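Local coordinates for protein acetyl-CoA acetyltransferase (Bacillus anthracis, PDB 3SS6) that probably catalyses the reversible Claisen condensation of two acetyl-CoA molecules to acetoacetyl-CoA and free CoA, as in other biosynthetic thiolases, at residues Thr19-Ala33 against Ala115-Ala127. Residues are numbered along the deposited sequence; the frame is centred on the assembly and turned at random.
Sequences TFGGALKNVTPVELA and AGGVEAMSSSPYA. With SO4 (sulfate ion), chain J.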
loop_
_atom_site.group_PDB
_atom_site.type_symbol
_atom_site.label_atom_id
_atom_site.label_comp_id
_atom_site.label_asym_id
_atom_site.label_seq_id
_atom_site.Cartn_x
_atom_site.Cartn_y
_atom_site.Cartn_z
ATOM N N THR A 19 13.704 -15.590 16.592
ATOM C CA THR A 19 12.367 -16.032 16.201
ATOM C C THR A 19 11.652 -14.907 15.464
ATOM O O THR A 19 12.027 -13.746 15.571
ATOM C CB THR A 19 11.512 -16.455 17.414
ATOM O OG1 THR A 19 11.449 -15.379 18.359
ATOM C CG2 THR A 19 12.100 -17.678 18.078
ATOM N N PHE A 20 10.625 -15.262 14.704
ATOM C CA PHE A 20 9.889 -14.270 13.930
ATOM C C PHE A 20 9.272 -13.216 14.829
ATOM O O PHE A 20 8.521 -13.532 15.758
ATOM C CB PHE A 20 8.815 -14.947 13.082
ATOM C CG PHE A 20 8.259 -14.060 11.999
ATOM C CD1 PHE A 20 7.040 -13.431 12.159
ATOM C CD2 PHE A 20 8.983 -13.835 10.835
ATOM C CE1 PHE A 20 6.538 -12.605 11.158
ATOM C CE2 PHE A 20 8.487 -13.015 9.836
ATOM C CZ PHE A 20 7.267 -12.397 10.006
ATOM N N GLY A 21 9.602 -11.958 14.562
ATOM C CA GLY A 21 9.126 -10.869 15.395
ATOM C C GLY A 21 9.842 -10.805 16.732
ATOM O O GLY A 21 9.406 -10.091 17.641
ATOM N N GLY A 22 10.948 -11.540 16.842
ATOM C CA GLY A 22 11.710 -11.629 18.086
ATOM C C GLY A 22 12.830 -10.603 18.206
ATOM O O GLY A 22 12.663 -9.435 17.852
ATOM N N ALA A 23 13.980 -11.047 18.709
ATOM C CA ALA A 23 15.079 -10.141 19.036
ATOM C C ALA A 23 15.581 -9.354 17.835
ATOM O O ALA A 23 16.030 -8.213 17.981
ATOM C CB ALA A 23 16.242 -10.926 19.675
ATOM N N LEU A 24 15.510 -9.964 16.651
ATOM C CA LEU A 24 16.028 -9.342 15.429
ATOM C C LEU A 24 14.922 -8.740 14.554
ATOM O O LEU A 24 15.124 -8.470 13.365
ATOM C CB LEU A 24 16.874 -10.359 14.630
ATOM C CG LEU A 24 18.062 -10.936 15.399
ATOM C CD1 LEU A 24 18.702 -12.124 14.650
ATOM C CD2 LEU A 24 19.092 -9.822 15.690
ATOM N N LYS A 25 13.759 -8.496 15.163
ATOM C CA LYS A 25 12.608 -7.906 14.485
ATOM C C LYS A 25 12.956 -6.718 13.601
ATOM O O LYS A 25 12.485 -6.624 12.468
ATOM C CB LYS A 25 11.582 -7.449 15.530
ATOM C CG LYS A 25 10.303 -6.866 14.957
ATOM C CD LYS A 25 9.439 -6.395 16.126
ATOM C CE LYS A 25 7.963 -6.465 15.824
ATOM N NZ LYS A 25 7.168 -6.076 17.026
ATOM N N ASN A 26 13.764 -5.813 14.147
ATOM C CA ASN A 26 14.053 -4.534 13.511
ATOM C C ASN A 26 15.452 -4.470 12.942
ATOM O O ASN A 26 16.074 -3.403 12.942
ATOM C CB ASN A 26 13.910 -3.414 14.537
ATOM C CG ASN A 26 12.504 -3.298 15.064
ATOM O OD1 ASN A 26 11.547 -3.397 14.303
ATOM N ND2 ASN A 26 12.371 -3.105 16.371
ATOM N N VAL A 27 15.960 -5.605 12.482
ATOM C CA VAL A 27 17.298 -5.634 11.907
ATOM C C VAL A 27 17.187 -6.032 10.439
ATOM O O VAL A 27 16.470 -6.989 10.120
ATOM C CB VAL A 27 18.196 -6.622 12.665
ATOM C CG1 VAL A 27 19.585 -6.677 12.065
ATOM C CG2 VAL A 27 18.279 -6.221 14.150
ATOM N N THR A 28 17.892 -5.313 9.557
ATOM C CA THR A 28 17.890 -5.654 8.133
ATOM C C THR A 28 18.939 -6.728 7.834
ATOM O O THR A 28 19.802 -7.013 8.673
ATOM C CB THR A 28 18.194 -4.438 7.223
ATOM O OG1 THR A 28 19.580 -4.082 7.327
ATOM C CG2 THR A 28 17.316 -3.245 7.583
ATOM N N PRO A 29 18.873 -7.330 6.634
ATOM C CA PRO A 29 19.872 -8.369 6.351
ATOM C C PRO A 29 21.303 -7.840 6.385
ATOM O O PRO A 29 22.188 -8.531 6.893
ATOM C CB PRO A 29 19.492 -8.848 4.936
ATOM C CG PRO A 29 18.010 -8.593 4.835
ATOM C CD PRO A 29 17.828 -7.264 5.592
ATOM N N VAL A 30 21.545 -6.655 5.837
ATOM C CA VAL A 30 22.895 -6.087 5.897
ATOM C C VAL A 30 23.328 -5.871 7.344
ATOM O O VAL A 30 24.440 -6.231 7.720
ATOM C CB VAL A 30 23.010 -4.778 5.083
ATOM C CG1 VAL A 30 24.301 -4.018 5.437
ATOM C CG2 VAL A 30 22.959 -5.093 3.582
ATOM N N GLU A 31 22.430 -5.337 8.167
ATOM C CA GLU A 31 22.767 -5.088 9.568
ATOM C C GLU A 31 23.110 -6.370 10.307
ATOM O O GLU A 31 23.978 -6.381 11.184
ATOM C CB GLU A 31 21.620 -4.360 10.264
ATOM C CG GLU A 31 21.435 -2.953 9.727
ATOM C CD GLU A 31 20.189 -2.282 10.254
ATOM O OE1 GLU A 31 19.290 -2.989 10.746
ATOM O OE2 GLU A 31 20.101 -1.041 10.159
ATOM N N LEU A 32 22.443 -7.452 9.923
ATOM C CA LEU A 32 22.591 -8.732 10.611
ATOM C C LEU A 32 23.878 -9.423 10.155
ATOM O O LEU A 32 24.517 -10.141 10.918
ATOM C CB LEU A 32 21.364 -9.606 10.337
ATOM C CG LEU A 32 21.296 -10.990 10.996
ATOM C CD1 LEU A 32 21.634 -10.892 12.491
ATOM C CD2 LEU A 32 19.889 -11.580 10.788
ATOM N N ALA A 33 24.264 -9.176 8.905
ATOM C CA ALA A 33 25.496 -9.770 8.367
ATOM C C ALA A 33 26.738 -9.079 8.891
ATOM O O ALA A 33 27.738 -9.735 9.163
ATOM C CB ALA A 33 25.493 -9.740 6.838
ATOM N N ALA A 115 32.346 -16.139 3.042
ATOM C CA ALA A 115 31.125 -16.622 2.403
ATOM C C ALA A 115 30.175 -17.197 3.417
ATOM O O ALA A 115 30.588 -17.771 4.421
ATOM C CB ALA A 115 31.452 -17.678 1.351
ATOM N N GLY A 116 28.886 -17.044 3.151
ATOM C CA GLY A 116 27.883 -17.606 4.033
ATOM C C GLY A 116 26.518 -17.143 3.579
ATOM O O GLY A 116 26.246 -17.049 2.378
ATOM N N GLY A 117 25.654 -16.857 4.541
ATOM C CA GLY A 117 24.289 -16.503 4.204
ATOM C C GLY A 117 23.615 -15.719 5.307
ATOM O O GLY A 117 24.090 -15.663 6.439
ATOM N N VAL A 118 22.501 -15.092 4.950
ATOM C CA VAL A 118 21.748 -14.261 5.876
ATOM C C VAL A 118 20.274 -14.292 5.493
ATOM O O VAL A 118 19.920 -14.437 4.314
ATOM C CB VAL A 118 22.274 -12.800 5.883
ATOM C CG1 VAL A 118 22.176 -12.189 4.479
ATOM C CG2 VAL A 118 21.488 -11.925 6.899
ATOM N N GLU A 119 19.411 -14.182 6.497
ATOM C CA GLU A 119 17.998 -13.929 6.245
ATOM C C GLU A 119 17.459 -13.150 7.412
ATOM O O GLU A 119 17.684 -13.518 8.577
ATOM C CB GLU A 119 17.188 -15.226 6.088
ATOM C CG GLU A 119 15.900 -15.034 5.236
ATOM C CD GLU A 119 16.242 -14.860 3.747
ATOM O OE1 GLU A 119 16.956 -15.721 3.190
ATOM O OE2 GLU A 119 15.832 -13.850 3.143
ATOM N N ALA A 120 16.761 -12.068 7.095
ATOM C CA ALA A 120 16.066 -11.265 8.092
ATOM C C ALA A 120 14.597 -11.351 7.712
ATOM O O ALA A 120 14.067 -10.495 6.994
ATOM C CB ALA A 120 16.560 -9.825 8.064
ATOM N N MET A 121 13.943 -12.418 8.155
ATOM C CA MET A 121 12.569 -12.657 7.727
ATOM C C MET A 121 11.629 -11.664 8.410
ATOM O O MET A 121 10.711 -11.162 7.775
ATOM C CB MET A 121 12.171 -14.117 7.973
ATOM C CG MET A 121 13.089 -15.070 7.205
ATOM S SD MET A 121 12.724 -16.839 7.337
ATOM C CE MET A 121 11.338 -16.988 6.186
ATOM N N SER A 122 11.888 -11.362 9.685
ATOM C CA SER A 122 11.028 -10.472 10.462
ATOM C C SER A 122 10.892 -9.081 9.850
ATOM O O SER A 122 9.850 -8.440 9.987
ATOM C CB SER A 122 11.542 -10.321 11.896
ATOM O OG SER A 122 11.562 -11.554 12.604
ATOM N N SER A 123 11.953 -8.591 9.213
ATOM C CA SER A 123 11.947 -7.224 8.665
ATOM C C SER A 123 11.630 -7.190 7.168
ATOM O O SER A 123 11.695 -6.130 6.517
ATOM C CB SER A 123 13.295 -6.542 8.944
ATOM O OG SER A 123 14.355 -7.282 8.348
ATOM N N SER A 124 11.281 -8.342 6.606
ATOM C CA SER A 124 10.992 -8.411 5.175
ATOM C C SER A 124 9.730 -7.623 4.829
ATOM O O SER A 124 8.773 -7.604 5.606
ATOM C CB SER A 124 10.863 -9.870 4.723
ATOM O OG SER A 124 12.127 -10.512 4.800
ATOM N N PRO A 125 9.732 -6.963 3.658
ATOM C CA PRO A 125 8.639 -6.055 3.287
ATOM C C PRO A 125 7.396 -6.744 2.743
ATOM O O PRO A 125 7.363 -7.977 2.572
ATOM C CB PRO A 125 9.272 -5.199 2.186
ATOM C CG PRO A 125 10.203 -6.135 1.504
ATOM C CD PRO A 125 10.796 -6.979 2.638
ATOM N N TYR A 126 6.367 -5.927 2.516
ATOM C CA TYR A 126 5.192 -6.316 1.741
ATOM C C TYR A 126 5.306 -5.686 0.355
ATOM O O TYR A 126 5.986 -4.672 0.187
ATOM C CB TYR A 126 3.919 -5.844 2.435
ATOM C CG TYR A 126 3.413 -6.844 3.451
ATOM C CD1 TYR A 126 4.025 -6.963 4.695
ATOM C CD2 TYR A 126 2.328 -7.674 3.161
ATOM C CE1 TYR A 126 3.581 -7.885 5.621
ATOM C CE2 TYR A 126 1.866 -8.601 4.096
ATOM C CZ TYR A 126 2.507 -8.704 5.317
ATOM O OH TYR A 126 2.072 -9.612 6.254
ATOM N N ALA A 127 4.660 -6.303 -0.628
ATOM C CA ALA A 127 4.758 -5.860 -2.020
ATOM C C ALA A 127 3.371 -5.615 -2.608
ATOM O O ALA A 127 2.401 -6.292 -2.257
ATOM C CB ALA A 127 5.495 -6.900 -2.856
HETATM S S SO4 J . 8.572 -2.169 17.595
HETATM O O1 SO4 J . 8.787 -0.726 17.563
HETATM O O2 SO4 J . 9.832 -2.846 17.891
HETATM O O3 SO4 J . 7.591 -2.484 18.629
HETATM O O4 SO4 J . 8.065 -2.617 16.299
HETATM O O HOH W 1 14.678 -9.480 10.737
#
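Ser122 reaches into the loop at 19-25 with its whole short side chain. Its CB lies against the backbone of Lys25, 3.7 Å from Lys25 CA. Beyond it, with OG anti to the carbonyl carbon (chi1 -61°), the hydroxyl arrives at the Thr19–Gly22 type II turn and accepts a nearly straight bond from Gly21 N (2.8 Å, 166°). Asp253 is a second partner of this buried OG, so a small polar residue suits the spot. Gly21 takes the positive phi that such a turn needs. Nearby, Phe20 CE2 approaches Met121 O at 3.6 Å; Ser122 CA and Met121 O both meet its ring obliquely, and Arg132 of the second subunit covers it further.

Strand 112-120 lies in the mixed sheet of the thiolase fold, and helix 29-43 packs across it; the short segments 29-33 and 115-120 have axes 7.6 Å apart. At the helix start, Thr28 OG1 and Glu31 OE1 accept from each other's backbone N in a capping box, and Glu65 also bonds the threonine hydroxyl. Just before it, Ser123 OG donates to Val27 O at 2.8 Å from above the carbonyl plane, and a water also donates to that oxygen and to Leu24 O. The methyl of Ala120 is small enough to sit against the Pro29 ring, with CB 3.7 Å from Pro29 CG. Farther along, branched Val118 presents CG2 to Pro29 O at 3.5 Å and to Leu32 CB at 4.1 Å.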